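Local atomic coordinates of bifunctional endo-1,4-beta-xylanase A (Neocallimastix patriciarum, PDB entry 2VG9), a protein that probably cleaves internal beta-1,4 linkages of xylan as a family 11 endo-xylanase, releasing shorter xylo-oligosaccharides. Residues 8-13 with 23-28; 38-43 with 55-60; 76-81 with 208-213; 98-103 with 148-153; 142-147 with 156-161. One frame throughout, in Å; residues are numbered along the deposited sequence.

Contact 1 (8-13 with 23-28)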
# COMPACT_ATOMS: atom_id res chain seq x y z
N GLY A 8 22.15 -2.33 9.83
CA GLY A 8 22.10 -3.15 11.05
C GLY A 8 20.74 -3.79 11.30
O GLY A 8 20.66 -5.00 11.56
N GLN A 9 19.69 -2.98 11.23
CA GLN A 9 18.30 -3.47 11.30
C GLN A 9 17.65 -3.27 9.95
O GLN A 9 17.72 -2.17 9.41
CB GLN A 9 17.48 -2.69 12.34
CG GLN A 9 18.11 -2.56 13.72
CD GLN A 9 18.32 -3.88 14.40
OE1 GLN A 9 19.39 -4.13 14.98
NE2 GLN A 9 17.30 -4.75 14.35
N ASN A 10 17.00 -4.32 9.44
CA ASN A 10 16.29 -4.22 8.17
C ASN A 10 14.81 -3.82 8.27
O ASN A 10 14.16 -3.62 7.24
CB ASN A 10 16.44 -5.51 7.36
CG ASN A 10 17.84 -5.63 6.72
OD1 ASN A 10 18.54 -4.63 6.49
ND2 ASN A 10 18.23 -6.86 6.42
N GLN A 11 14.28 -3.72 9.49
CA GLN A 11 12.87 -3.40 9.69
C GLN A 11 12.65 -2.69 11.02
O GLN A 11 13.38 -2.93 11.98
CB GLN A 11 12.03 -4.67 9.66
CG GLN A 11 10.52 -4.45 9.78
CD GLN A 11 9.79 -5.75 9.96
OE1 GLN A 11 10.33 -6.69 10.58
NE2 GLN A 11 8.58 -5.84 9.40
N HIS A 12 11.65 -1.82 11.04
CA HIS A 12 11.07 -1.25 12.26
C HIS A 12 9.57 -1.12 12.03
O HIS A 12 9.13 -0.59 11.00
CB HIS A 12 11.62 0.15 12.57
CG HIS A 12 13.10 0.21 12.81
ND1 HIS A 12 13.68 -0.31 13.94
CD2 HIS A 12 14.10 0.75 12.08
CE1 HIS A 12 14.99 -0.12 13.89
NE2 HIS A 12 15.27 0.54 12.78
N LYS A 13 8.78 -1.61 12.98
CA LYS A 13 7.35 -1.42 12.91
C LYS A 13 6.84 -1.04 14.30
O LYS A 13 7.37 -1.49 15.31
CB LYS A 13 6.62 -2.65 12.34
CG LYS A 13 6.57 -3.82 13.26
CD LYS A 13 5.73 -5.00 12.71
CE LYS A 13 6.63 -6.15 12.19
NZ LYS A 13 7.59 -6.71 13.22
N ILE A 23 8.70 0.37 8.29
CA ILE A 23 9.74 0.55 7.26
C ILE A 23 10.53 -0.75 7.19
O ILE A 23 10.79 -1.39 8.23
CB ILE A 23 10.66 1.78 7.57
CG1 ILE A 23 11.70 1.95 6.46
CG2 ILE A 23 11.25 1.70 9.07
CD1 ILE A 23 12.51 3.17 6.49
N TRP A 24 10.89 -1.18 5.97
CA TRP A 24 11.61 -2.44 5.78
C TRP A 24 12.47 -2.34 4.53
O TRP A 24 12.14 -1.59 3.59
CB TRP A 24 10.61 -3.61 5.70
CG TRP A 24 11.18 -4.90 5.17
CD1 TRP A 24 11.64 -5.97 5.90
CD2 TRP A 24 11.32 -5.27 3.79
NE1 TRP A 24 12.09 -6.95 5.05
CE2 TRP A 24 11.89 -6.55 3.76
CE3 TRP A 24 11.04 -4.62 2.59
CZ2 TRP A 24 12.17 -7.20 2.56
CZ3 TRP A 24 11.32 -5.26 1.41
CH2 TRP A 24 11.89 -6.54 1.40
N THR A 25 13.58 -3.07 4.52
CA THR A 25 14.38 -3.20 3.30
C THR A 25 14.99 -4.59 3.19
O THR A 25 15.16 -5.29 4.17
CB THR A 25 15.48 -2.10 3.16
OG1 THR A 25 16.02 -2.12 1.82
CG2 THR A 25 16.60 -2.30 4.20
N ASN A 26 15.24 -5.02 1.96
CA ASN A 26 16.15 -6.11 1.70
C ASN A 26 17.15 -5.55 0.73
O ASN A 26 16.82 -5.28 -0.44
CB ASN A 26 15.43 -7.29 1.07
CG ASN A 26 16.36 -8.45 0.83
OD1 ASN A 26 16.64 -9.22 1.73
ND2 ASN A 26 16.86 -8.57 -0.40
N GLY A 27 18.36 -5.30 1.23
CA GLY A 27 19.48 -4.95 0.38
C GLY A 27 19.68 -3.48 0.09
O GLY A 27 20.64 -3.13 -0.60
N GLY A 28 18.77 -2.63 0.56
CA GLY A 28 18.89 -1.19 0.39
C GLY A 28 19.15 -0.52 1.73
O GLY A 28 19.52 -1.18 2.70
O HOH W 1 19.52 -5.57 4.02

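Contact 2 (38-43 with 55-60)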
# COMPACT_ATOMS: atom_id res chain seq x y z
N ALA A 38 -0.90 10.38 11.26
CA ALA A 38 -0.41 9.30 10.37
C ALA A 38 0.68 9.79 9.40
O ALA A 38 1.12 9.03 8.56
CB ALA A 38 -1.55 8.69 9.58
N THR A 39 1.09 11.05 9.52
CA THR A 39 2.03 11.66 8.55
C THR A 39 3.45 11.07 8.73
O THR A 39 3.79 10.55 9.80
CB THR A 39 2.05 13.24 8.64
OG1 THR A 39 2.57 13.65 9.90
CG2 THR A 39 0.67 13.86 8.45
N PHE A 40 4.27 11.15 7.69
CA PHE A 40 5.63 10.68 7.70
C PHE A 40 6.33 11.14 6.43
O PHE A 40 5.68 11.48 5.43
CB PHE A 40 5.71 9.14 7.78
CG PHE A 40 5.18 8.42 6.55
CD1 PHE A 40 6.08 7.85 5.62
CD2 PHE A 40 3.82 8.33 6.30
CE1 PHE A 40 5.60 7.14 4.48
CE2 PHE A 40 3.33 7.62 5.19
CZ PHE A 40 4.22 7.02 4.27
N LYS A 41 7.65 11.10 6.48
CA LYS A 41 8.51 11.35 5.34
C LYS A 41 9.44 10.14 5.28
O LYS A 41 9.80 9.56 6.32
CB LYS A 41 9.31 12.62 5.62
CG LYS A 41 10.25 13.09 4.50
CD LYS A 41 11.12 14.28 4.99
CE LYS A 41 11.83 14.97 3.82
NZ LYS A 41 12.49 16.29 4.21
N ALA A 42 9.79 9.72 4.07
CA ALA A 42 10.65 8.54 3.90
C ALA A 42 11.60 8.80 2.75
O ALA A 42 11.30 9.58 1.84
CB ALA A 42 9.84 7.33 3.64
N GLU A 43 12.74 8.11 2.79
CA GLU A 43 13.74 8.27 1.79
C GLU A 43 14.43 6.92 1.67
O GLU A 43 14.59 6.21 2.66
CB GLU A 43 14.71 9.43 2.12
CG GLU A 43 15.44 9.39 3.49
CD GLU A 43 16.73 8.56 3.49
OE1 GLU A 43 17.12 8.03 4.57
OE2 GLU A 43 17.36 8.42 2.41
N ALA A 55 7.96 1.86 2.96
CA ALA A 55 7.58 2.68 4.14
C ALA A 55 6.08 2.99 4.09
O ALA A 55 5.55 3.49 3.08
CB ALA A 55 8.40 3.99 4.22
N ARG A 56 5.40 2.71 5.18
CA ARG A 56 3.95 2.83 5.19
C ARG A 56 3.41 3.13 6.57
O ARG A 56 3.98 2.71 7.59
CB ARG A 56 3.31 1.56 4.67
CG ARG A 56 3.73 0.33 5.39
CD ARG A 56 2.92 -0.90 4.97
NE ARG A 56 3.36 -1.43 3.68
CZ ARG A 56 3.79 -2.66 3.45
NH1 ARG A 56 3.86 -3.57 4.42
NH2 ARG A 56 4.15 -2.98 2.23
N ARG A 57 2.31 3.86 6.59
CA ARG A 57 1.58 4.21 7.81
C ARG A 57 0.10 4.07 7.56
O ARG A 57 -0.40 4.44 6.48
CB ARG A 57 1.88 5.65 8.22
CG ARG A 57 3.33 5.82 8.76
CD ARG A 57 3.38 6.97 9.72
NE ARG A 57 2.83 6.58 11.01
CZ ARG A 57 2.74 7.40 12.06
NH1 ARG A 57 3.16 8.67 11.96
NH2 ARG A 57 2.24 6.95 13.21
N GLY A 58 -0.64 3.56 8.55
CA GLY A 58 -2.09 3.35 8.32
C GLY A 58 -2.90 3.04 9.55
O GLY A 58 -2.40 3.10 10.67
N LEU A 59 -4.15 2.67 9.32
CA LEU A 59 -5.11 2.45 10.38
C LEU A 59 -5.37 0.95 10.39
O LEU A 59 -5.77 0.40 9.36
CB LEU A 59 -6.42 3.24 10.10
CG LEU A 59 -7.46 3.19 11.24
CD1 LEU A 59 -6.84 3.72 12.54
CD2 LEU A 59 -8.70 4.03 10.87
N ASP A 60 -5.11 0.30 11.53
CA ASP A 60 -5.41 -1.15 11.68
C ASP A 60 -6.88 -1.30 11.96
O ASP A 60 -7.46 -0.52 12.75
CB ASP A 60 -4.59 -1.83 12.80
CG ASP A 60 -5.14 -3.27 13.19
OD1 ASP A 60 -5.00 -4.28 12.43
OD2 ASP A 60 -5.70 -3.40 14.31

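Contact 3 (76-81 with 208-213)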
# COMPACT_ATOMS: atom_id res chain seq x y z
N ASP A 76 -7.52 10.57 2.92
CA ASP A 76 -7.15 11.85 2.34
C ASP A 76 -5.66 11.97 2.56
O ASP A 76 -5.19 11.66 3.64
CB ASP A 76 -7.86 13.00 3.05
CG ASP A 76 -9.35 12.95 2.87
OD1 ASP A 76 -9.80 12.95 1.73
OD2 ASP A 76 -10.10 12.92 3.87
N TYR A 77 -4.94 12.40 1.54
CA TYR A 77 -3.48 12.47 1.62
C TYR A 77 -2.96 13.66 0.80
O TYR A 77 -3.61 14.13 -0.15
CB TYR A 77 -2.85 11.13 1.16
CG TYR A 77 -2.89 10.90 -0.35
CD1 TYR A 77 -1.73 11.04 -1.13
CD2 TYR A 77 -4.09 10.57 -0.98
CE1 TYR A 77 -1.78 10.86 -2.56
CE2 TYR A 77 -4.16 10.39 -2.39
CZ TYR A 77 -3.00 10.54 -3.16
OH TYR A 77 -3.10 10.36 -4.49
N ALA A 78 -1.80 14.19 1.20
CA ALA A 78 -1.02 15.11 0.34
C ALA A 78 0.46 14.78 0.57
O ALA A 78 0.90 14.67 1.72
CB ALA A 78 -1.31 16.59 0.68
N ALA A 79 1.19 14.64 -0.55
CA ALA A 79 2.59 14.21 -0.57
C ALA A 79 3.37 14.88 -1.72
O ALA A 79 2.80 15.30 -2.71
CB ALA A 79 2.69 12.68 -0.72
N THR A 80 4.69 14.95 -1.55
CA THR A 80 5.62 15.07 -2.68
C THR A 80 6.30 13.70 -2.75
O THR A 80 6.53 13.06 -1.73
CB THR A 80 6.65 16.22 -2.51
OG1 THR A 80 7.32 16.06 -1.26
CG2 THR A 80 5.96 17.58 -2.49
N TYR A 81 6.53 13.23 -3.96
CA TYR A 81 7.04 11.89 -4.18
C TYR A 81 7.86 11.95 -5.46
O TYR A 81 7.40 12.48 -6.47
CB TYR A 81 5.88 10.90 -4.26
CG TYR A 81 6.12 9.65 -5.05
CD1 TYR A 81 7.11 8.73 -4.68
CD2 TYR A 81 5.32 9.35 -6.15
CE1 TYR A 81 7.30 7.54 -5.42
CE2 TYR A 81 5.50 8.18 -6.88
CZ TYR A 81 6.49 7.30 -6.53
OH TYR A 81 6.64 6.16 -7.27
N ASP A 208 7.36 12.55 0.85
CA ASP A 208 7.11 13.34 2.02
C ASP A 208 5.60 13.49 2.14
O ASP A 208 5.00 14.30 1.45
CB ASP A 208 7.88 14.66 1.96
CG ASP A 208 7.65 15.53 3.19
OD1 ASP A 208 7.12 15.05 4.23
OD2 ASP A 208 7.99 16.71 3.10
N VAL A 209 5.00 12.68 3.03
CA VAL A 209 3.53 12.70 3.27
C VAL A 209 3.13 13.68 4.37
O VAL A 209 3.23 13.39 5.58
CB VAL A 209 2.99 11.23 3.52
CG1 VAL A 209 1.45 11.19 3.70
CG2 VAL A 209 3.44 10.30 2.39
N THR A 210 2.63 14.85 3.96
CA THR A 210 2.42 15.95 4.88
C THR A 210 1.00 15.96 5.37
O THR A 210 0.71 16.59 6.37
CB THR A 210 2.76 17.29 4.25
OG1 THR A 210 2.00 17.44 3.03
CG2 THR A 210 4.25 17.38 3.94
N LEU A 211 0.12 15.25 4.67
CA LEU A 211 -1.26 15.06 5.11
C LEU A 211 -1.62 13.63 4.90
O LEU A 211 -1.46 13.12 3.81
CB LEU A 211 -2.22 15.93 4.28
CG LEU A 211 -3.67 16.22 4.68
CD1 LEU A 211 -4.26 17.23 3.63
CD2 LEU A 211 -4.57 15.00 4.78
N LEU A 212 -2.13 12.98 5.95
CA LEU A 212 -2.67 11.63 5.82
C LEU A 212 -3.75 11.42 6.85
O LEU A 212 -3.49 11.48 8.04
CB LEU A 212 -1.59 10.54 5.95
CG LEU A 212 -2.08 9.11 5.78
CD1 LEU A 212 -2.92 8.95 4.53
CD2 LEU A 212 -0.87 8.13 5.76
N ASP A 213 -4.95 11.17 6.38
CA ASP A 213 -6.08 10.93 7.28
C ASP A 213 -6.76 9.68 6.77
O ASP A 213 -6.98 9.55 5.57
CB ASP A 213 -7.07 12.10 7.22
CG ASP A 213 -8.06 12.11 8.39
OD1 ASP A 213 -7.95 11.29 9.32
OD2 ASP A 213 -8.95 12.97 8.37
O HOH W 2 5.12 17.04 0.84

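Contact 4 (98-103 with 148-153)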
# COMPACT_ATOMS: atom_id res chain seq x y z
N TRP A 98 -4.41 -5.58 3.66
CA TRP A 98 -4.82 -6.99 3.40
C TRP A 98 -6.28 -7.26 3.74
O TRP A 98 -6.86 -6.57 4.60
CB TRP A 98 -3.94 -7.96 4.22
CG TRP A 98 -2.47 -7.96 3.85
CD1 TRP A 98 -1.55 -6.99 4.14
CD2 TRP A 98 -1.75 -8.99 3.16
NE1 TRP A 98 -0.32 -7.35 3.67
CE2 TRP A 98 -0.41 -8.57 3.05
CE3 TRP A 98 -2.12 -10.23 2.63
CZ2 TRP A 98 0.58 -9.34 2.41
CZ3 TRP A 98 -1.16 -10.98 2.00
CH2 TRP A 98 0.19 -10.54 1.90
N PHE A 99 -6.88 -8.25 3.06
CA PHE A 99 -8.11 -8.89 3.54
C PHE A 99 -7.70 -10.25 4.10
O PHE A 99 -7.18 -11.12 3.37
CB PHE A 99 -9.20 -9.09 2.46
CG PHE A 99 -9.54 -7.86 1.65
CD1 PHE A 99 -9.52 -6.57 2.23
CD2 PHE A 99 -9.91 -7.98 0.30
CE1 PHE A 99 -9.84 -5.43 1.47
CE2 PHE A 99 -10.24 -6.84 -0.45
CZ PHE A 99 -10.20 -5.56 0.15
N GLN A 100 -7.91 -10.42 5.41
CA GLN A 100 -7.52 -11.62 6.13
C GLN A 100 -8.60 -12.66 5.91
O GLN A 100 -9.80 -12.36 5.97
CB GLN A 100 -7.38 -11.30 7.63
CG GLN A 100 -7.01 -12.50 8.56
CD GLN A 100 -5.64 -13.14 8.26
OE1 GLN A 100 -5.54 -14.05 7.44
NE2 GLN A 100 -4.61 -12.69 8.96
N ASN A 101 -8.19 -13.89 5.63
CA ASN A 101 -9.13 -14.98 5.45
C ASN A 101 -9.04 -16.05 6.56
O ASN A 101 -9.64 -17.11 6.43
CB ASN A 101 -8.95 -15.62 4.07
CG ASN A 101 -7.70 -16.45 3.97
OD1 ASN A 101 -6.75 -16.26 4.71
ND2 ASN A 101 -7.70 -17.41 3.03
N ARG A 102 -8.27 -15.80 7.61
CA ARG A 102 -8.21 -16.72 8.75
C ARG A 102 -9.62 -16.91 9.28
O ARG A 102 -10.34 -15.94 9.50
CB ARG A 102 -7.26 -16.21 9.85
CG ARG A 102 -7.08 -17.20 11.02
CD ARG A 102 -6.14 -16.66 12.11
NE ARG A 102 -4.71 -16.88 11.81
CZ ARG A 102 -3.79 -15.91 11.67
NH1 ARG A 102 -4.13 -14.62 11.81
NH2 ARG A 102 -2.53 -16.24 11.41
N GLY A 103 -10.04 -18.17 9.40
CA GLY A 103 -11.39 -18.52 9.88
C GLY A 103 -12.50 -18.45 8.85
O GLY A 103 -13.68 -18.63 9.19
N THR A 148 3.70 -13.44 3.72
CA THR A 148 2.33 -13.02 3.92
C THR A 148 2.23 -12.46 5.35
O THR A 148 3.15 -12.66 6.16
CB THR A 148 1.46 -14.28 3.65
OG1 THR A 148 0.79 -14.19 2.37
CG2 THR A 148 0.52 -14.62 4.74
N ILE A 149 1.13 -11.77 5.68
CA ILE A 149 0.90 -11.32 7.06
C ILE A 149 0.79 -12.49 8.06
O ILE A 149 0.88 -12.29 9.27
CB ILE A 149 -0.38 -10.42 7.20
CG1 ILE A 149 -1.59 -11.08 6.50
CG2 ILE A 149 -0.06 -8.97 6.75
CD1 ILE A 149 -2.95 -10.48 6.85
N ASN A 150 0.58 -13.68 7.53
CA ASN A 150 0.37 -14.92 8.29
C ASN A 150 1.62 -15.79 8.48
O ASN A 150 1.59 -16.78 9.22
CB ASN A 150 -0.73 -15.75 7.62
CG ASN A 150 -2.11 -15.17 7.83
OD1 ASN A 150 -2.30 -14.30 8.67
ND2 ASN A 150 -3.08 -15.64 7.06
N GLY A 151 2.71 -15.46 7.79
CA GLY A 151 3.93 -16.30 7.84
C GLY A 151 4.62 -16.45 6.49
O GLY A 151 4.61 -15.52 5.66
N GLY A 152 5.19 -17.62 6.26
CA GLY A 152 6.07 -17.85 5.11
C GLY A 152 5.37 -18.05 3.78
O GLY A 152 4.16 -18.29 3.74
N SER A 153 6.14 -17.95 2.70
CA SER A 153 5.63 -18.18 1.35
C SER A 153 4.27 -18.90 1.31
O SER A 153 4.11 -20.00 1.87
CB SER A 153 6.68 -18.93 0.51
OG SER A 153 6.41 -18.90 -0.89

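Contact 5 (142-147 with 156-161)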
# COMPACT_ATOMS: atom_id res chain seq x y z
N MET A 142 -4.42 -10.72 -9.49
CA MET A 142 -3.39 -11.67 -9.94
C MET A 142 -2.89 -12.53 -8.79
O MET A 142 -3.01 -12.14 -7.64
CB MET A 142 -2.24 -10.98 -10.69
CG MET A 142 -1.24 -10.15 -9.90
SD MET A 142 -0.31 -9.03 -11.03
CE MET A 142 0.18 -10.17 -12.32
N ASP A 143 -2.40 -13.72 -9.11
CA ASP A 143 -1.75 -14.58 -8.14
C ASP A 143 -0.39 -14.00 -7.77
O ASP A 143 0.26 -13.28 -8.57
CB ASP A 143 -1.57 -16.01 -8.69
CG ASP A 143 -2.89 -16.77 -8.87
OD1 ASP A 143 -3.94 -16.37 -8.33
OD2 ASP A 143 -2.88 -17.82 -9.55
N HIS A 144 0.03 -14.28 -6.55
CA HIS A 144 1.39 -14.00 -6.11
C HIS A 144 1.78 -15.10 -5.14
O HIS A 144 0.92 -15.64 -4.45
CB HIS A 144 1.50 -12.63 -5.45
CG HIS A 144 2.92 -12.19 -5.22
ND1 HIS A 144 3.51 -12.21 -3.97
CD2 HIS A 144 3.86 -11.72 -6.08
CE1 HIS A 144 4.76 -11.78 -4.07
NE2 HIS A 144 5.00 -11.49 -5.34
N THR A 145 3.07 -15.44 -5.11
CA THR A 145 3.62 -16.42 -4.17
C THR A 145 4.76 -15.76 -3.39
O THR A 145 5.69 -15.19 -3.96
CB THR A 145 4.04 -17.76 -4.87
OG1 THR A 145 2.98 -18.19 -5.76
CG2 THR A 145 4.30 -18.86 -3.83
N GLY A 146 4.63 -15.78 -2.07
CA GLY A 146 5.56 -15.08 -1.24
C GLY A 146 5.12 -15.01 0.20
O GLY A 146 4.07 -15.53 0.56
N PRO A 147 5.95 -14.38 1.04
CA PRO A 147 5.63 -14.15 2.44
C PRO A 147 4.39 -13.27 2.60
O PRO A 147 4.10 -12.43 1.76
CB PRO A 147 6.89 -13.45 2.99
CG PRO A 147 7.53 -12.83 1.78
CD PRO A 147 7.27 -13.82 0.68
N PHE A 156 -1.24 -16.46 -2.86
CA PHE A 156 -2.39 -15.65 -2.46
C PHE A 156 -2.81 -14.73 -3.62
O PHE A 156 -2.23 -14.78 -4.71
CB PHE A 156 -2.11 -14.87 -1.15
CG PHE A 156 -0.93 -13.92 -1.22
CD1 PHE A 156 -1.12 -12.55 -1.47
CD2 PHE A 156 0.37 -14.39 -1.02
CE1 PHE A 156 -0.03 -11.69 -1.55
CE2 PHE A 156 1.48 -13.54 -1.10
CZ PHE A 156 1.28 -12.18 -1.37
N LYS A 157 -3.81 -13.91 -3.38
CA LYS A 157 -4.28 -12.96 -4.41
C LYS A 157 -3.84 -11.53 -4.10
O LYS A 157 -3.80 -11.11 -2.92
CB LYS A 157 -5.81 -12.99 -4.50
CG LYS A 157 -6.38 -14.33 -4.99
CD LYS A 157 -6.11 -14.51 -6.45
CE LYS A 157 -6.89 -15.67 -7.02
NZ LYS A 157 -6.61 -15.76 -8.47
N GLN A 158 -3.55 -10.78 -5.15
CA GLN A 158 -3.40 -9.33 -5.05
C GLN A 158 -4.54 -8.67 -5.82
O GLN A 158 -4.87 -9.10 -6.93
CB GLN A 158 -2.03 -8.91 -5.59
CG GLN A 158 -0.87 -9.43 -4.73
CD GLN A 158 0.48 -9.21 -5.38
OE1 GLN A 158 0.64 -9.39 -6.58
NE2 GLN A 158 1.46 -8.83 -4.58
N TYR A 159 -5.17 -7.66 -5.23
CA TYR A 159 -6.16 -6.85 -5.95
C TYR A 159 -5.54 -5.48 -6.19
O TYR A 159 -4.88 -4.94 -5.32
CB TYR A 159 -7.49 -6.71 -5.20
CG TYR A 159 -8.25 -7.97 -4.92
CD1 TYR A 159 -7.87 -9.19 -5.52
CD2 TYR A 159 -9.38 -7.95 -4.11
CE1 TYR A 159 -8.58 -10.38 -5.26
CE2 TYR A 159 -10.10 -9.13 -3.85
CZ TYR A 159 -9.69 -10.34 -4.43
OH TYR A 159 -10.41 -11.48 -4.15
N PHE A 160 -5.81 -4.94 -7.37
CA PHE A 160 -5.28 -3.66 -7.84
C PHE A 160 -6.34 -2.77 -8.40
O PHE A 160 -7.20 -3.25 -9.13
CB PHE A 160 -4.27 -3.88 -9.01
CG PHE A 160 -2.99 -4.57 -8.57
CD1 PHE A 160 -1.90 -3.81 -8.13
CD2 PHE A 160 -2.89 -5.99 -8.60
CE1 PHE A 160 -0.70 -4.44 -7.70
CE2 PHE A 160 -1.70 -6.62 -8.21
CZ PHE A 160 -0.61 -5.85 -7.74
N SER A 161 -6.23 -1.49 -8.05
CA SER A 161 -6.80 -0.36 -8.78
C SER A 161 -5.61 0.52 -9.14
O SER A 161 -4.90 1.02 -8.26
CB SER A 161 -7.69 0.48 -7.87
OG SER A 161 -8.94 -0.12 -7.64
O HOH W 3 2.20 -11.38 -8.58

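Contact 1 (8-13 with 23-28)
The Trp24 indole meets Gln11 at its edge: Gln11 CB lies near the ring plane, 4.0 Å from Trp24 CD1, while over one face, toward the rim, sits the backbone N of Asn26 from the same strand as the indole. The His12 imidazole is likewise approached at its edge by Ile23 CG2, a methyl that comes 3.8 Å from His12 CB. The two pairs point to opposite faces of one antiparallel beta hairpin, made of strands 11-16 and 19-26 in the jelly roll of this family 11 xylanase. Its segment axes run at 163° to each other. His12 and Ile23 form a hydrogen-bonded pair, with His12 N to Ile23 O at 3.0 Å and Ile23 N to His12 O at 2.9 Å. Gln11 and Trp24 form the non-hydrogen-bonded pair, which brings Trp24 CA within 3.2 Å of Asn10 O in a CA-H...O contact. Gln11 keeps CG anti to its own N (chi1 -177°) and runs out extended, passing Ile23 O on the way to Glu22, which accepts from NE2. Thr25 turns its hydroxyl to Asn52 O on the next strand. Beyond the last rung, Thr25 N donates to Asn10 O at 2.8 Å, and a water links the two segments: it accepts from Gly27 N at 3.0 Å and donates weakly to Asn10 OD1 at 2.8 Å.

Contact 2 (38-43 with 55-60)
Phe40 and Arg57 run antiparallel alongside each other, with the ring and guanidinium planes 68° apart. The aliphatic part of the arginine does the touching: Arg57 CG comes 3.5 Å from Phe40 CD2, approaching the ring obliquely. A bend at chi3 (78°) then turns the guanidinium back toward the 38-39 backbone. There Arg57 NH1 donates to Thr39 O at 2.9 Å and 148°; the acceptor lies in the guanidinium plane, whereas the donor is tilted away from the carbonyl plane. Ala38 CA lies over one guanidinium face, toward its rim. Arg57 NE and NH2 bind Ser20 O and Phe19 O, so carbonyls at all three nitrogens fix the rotation of this buried cation. Ala38 O, 3.3 Å from Arg57 CD, is buried with no polar partner in the model. Farther along, the methyls of Ala42 and Ala55 meet with their CB atoms 3.7 Å apart, and Phe40 CE1 lies 4.2 Å from Ala55 CB. The segment axes approach no closer than 8.1 Å, too far for a shared backbone ladder, and Phe40 and Ala42 point toward Ala55 and Arg57. Such side-chain interdigitation between strands of two stacked sheets is the core of a beta sandwich, here the family 11 jelly roll.

Contact 3 (76-81 with 208-213)
Asp76 and Asp213 open an antiparallel ladder whose backbone bonds carry most of the contact. Asp213 N donates to Asp76 O at 2.8 Å, and the return bond runs from Asp76 N to Asp213 O. Similar reciprocal pairs join Ala78 to Leu211 and Thr80 to Asp208. Between them the register slips by one residue in a classic beta bulge: Thr210 and Leu211 both face Ala78, whose carbonyl O is gripped by Thr210 N at 2.8 Å and by Leu211 N at 3.1 Å. Weaker CA-H...O contacts fill the non-hydrogen-bonded positions, as where Tyr77 CA lies 3.0 Å from Leu211 O. Apolar contacts divide between the two faces of the sheet. Tyr77 CB meets Leu212 CD1, and Ala79 CB meets Val209 CG2, on one; Ala78 CB touches Leu211 CB at 3.8 Å on the other. Among the polar side chains, Thr80 OG1 stands between its own N and carbonyl carbon (chi1 53°), alongside Asp208 CB at 3.6 Å, and shares a water with Asp208 O. The carboxylates of Asp76 and Asp213 approach to 4.6 Å between their OD2 atoms, like charges close enough that each may slightly raise the pKa of the other. In the six-stranded sheet, strand 169-173 flanks the 76-81 side and strand 40-45 the 208-213 side, while Leu196 of the other sheet packs under Tyr77, Val209 and Leu212.

Contact 4 (98-103 with 148-153)
Ile149 lies tightly on the Trp98 indole: its CG2 methyl stands over the five-membered ring, 3.5 Å from the centroid and 13° off the normal, a CH-pi contact. The other branch, with CG1 between the backbone N and the carbonyl carbon (chi1 49°), continues across the ring so that Ile149 CD1 reaches Trp98 CB at 3.8 Å. Trp98 NE1 is engaged by Tyr96 OH. Next to this, the amides of Gln100 and Asn150 meet from opposite directions with planes only 3° apart. Gln100 NE2 donates to Asn150 OD1 at 2.8 Å and Asn150 ND2 to Gln100 OE1 at 3.0 Å, each on an in-plane lone pair, which fixes both flips. Gln100 OE1 also accepts from Arg102 N at 3.2 Å, with the donor tilted from the amide plane. A leucine in place of Gln100 would probably leave both amide atoms of Asn150 without these mates and the turn freer to shift. The outer side is looser: exposed Arg102 runs alongside Asn150 in the opposite sense, and its guanidinium, oblique to the amide, leaves Arg102 NH2 3.4 Å from Asn150 OD1. Residues 148-151 form a type I turn, closed by Gly151 N to Thr148 O at 3.3 Å. Position and sequence are consistent with the thumb of family 11 xylanases, whose tip here rests on Trp98 and Gln100 at the end of strand 89-100, probably beside the substrate cleft.

Contact 5 (142-147 with 156-161)
Lys157 NZ is held by two acceptors: Asp143 OD1, in a salt bridge of 2.7 Å, and Gln141 OE1 just before the segment. A bend at chi2 (-73°) lays the lysine chain alongside Asp143, the two side chains pointing the same way. An alanine at Lys157 would probably leave the Asp143 carboxylate without its counter-charge and freer to turn. On the other face, His144 CB lies over the rim of one Phe156 face, 4.1 Å above the plane, and Met142 CG meets Phe160 CE2 at 3.9 Å, with the sulfur oblique to that ring in a Met-aromatic contact. A water donates to Asp143 O at 2.7 Å and Gln158 OE1 at 3.2 Å, while Gln158 NE2 binds Glu111. Paired backbone bonds join Met142 with Gln158 and His144 with Phe156; Gln158 N to Met142 O is nearly straight, at 173°. With the segment axes at 130°, this strongly twisted antiparallel hairpin fits the base of the family 11 thumb.

Overall arrangement
From the N terminus, contact 1 closes a short hairpin at one end of the ten-strand sheet. Contact 2 follows in series, bridging the two sheets across a loop of 11 residues. Contact 3 then joins strand 73-86 to strand 203-216 near the C terminus; the long excursion between them holds both contacts 4 and 5. These two cross, since their segments alternate along the chain: the turn of contact 4 lies between the strands of contact 5, and Trp98 CH2 packs against Phe156 CE1. Contacts 2 and 3 touch where strands 40-45 and 203-216 are neighbours. Contacts 3 and 5, with centres about 26 Å apart, lie on opposite sides of the chain's centre.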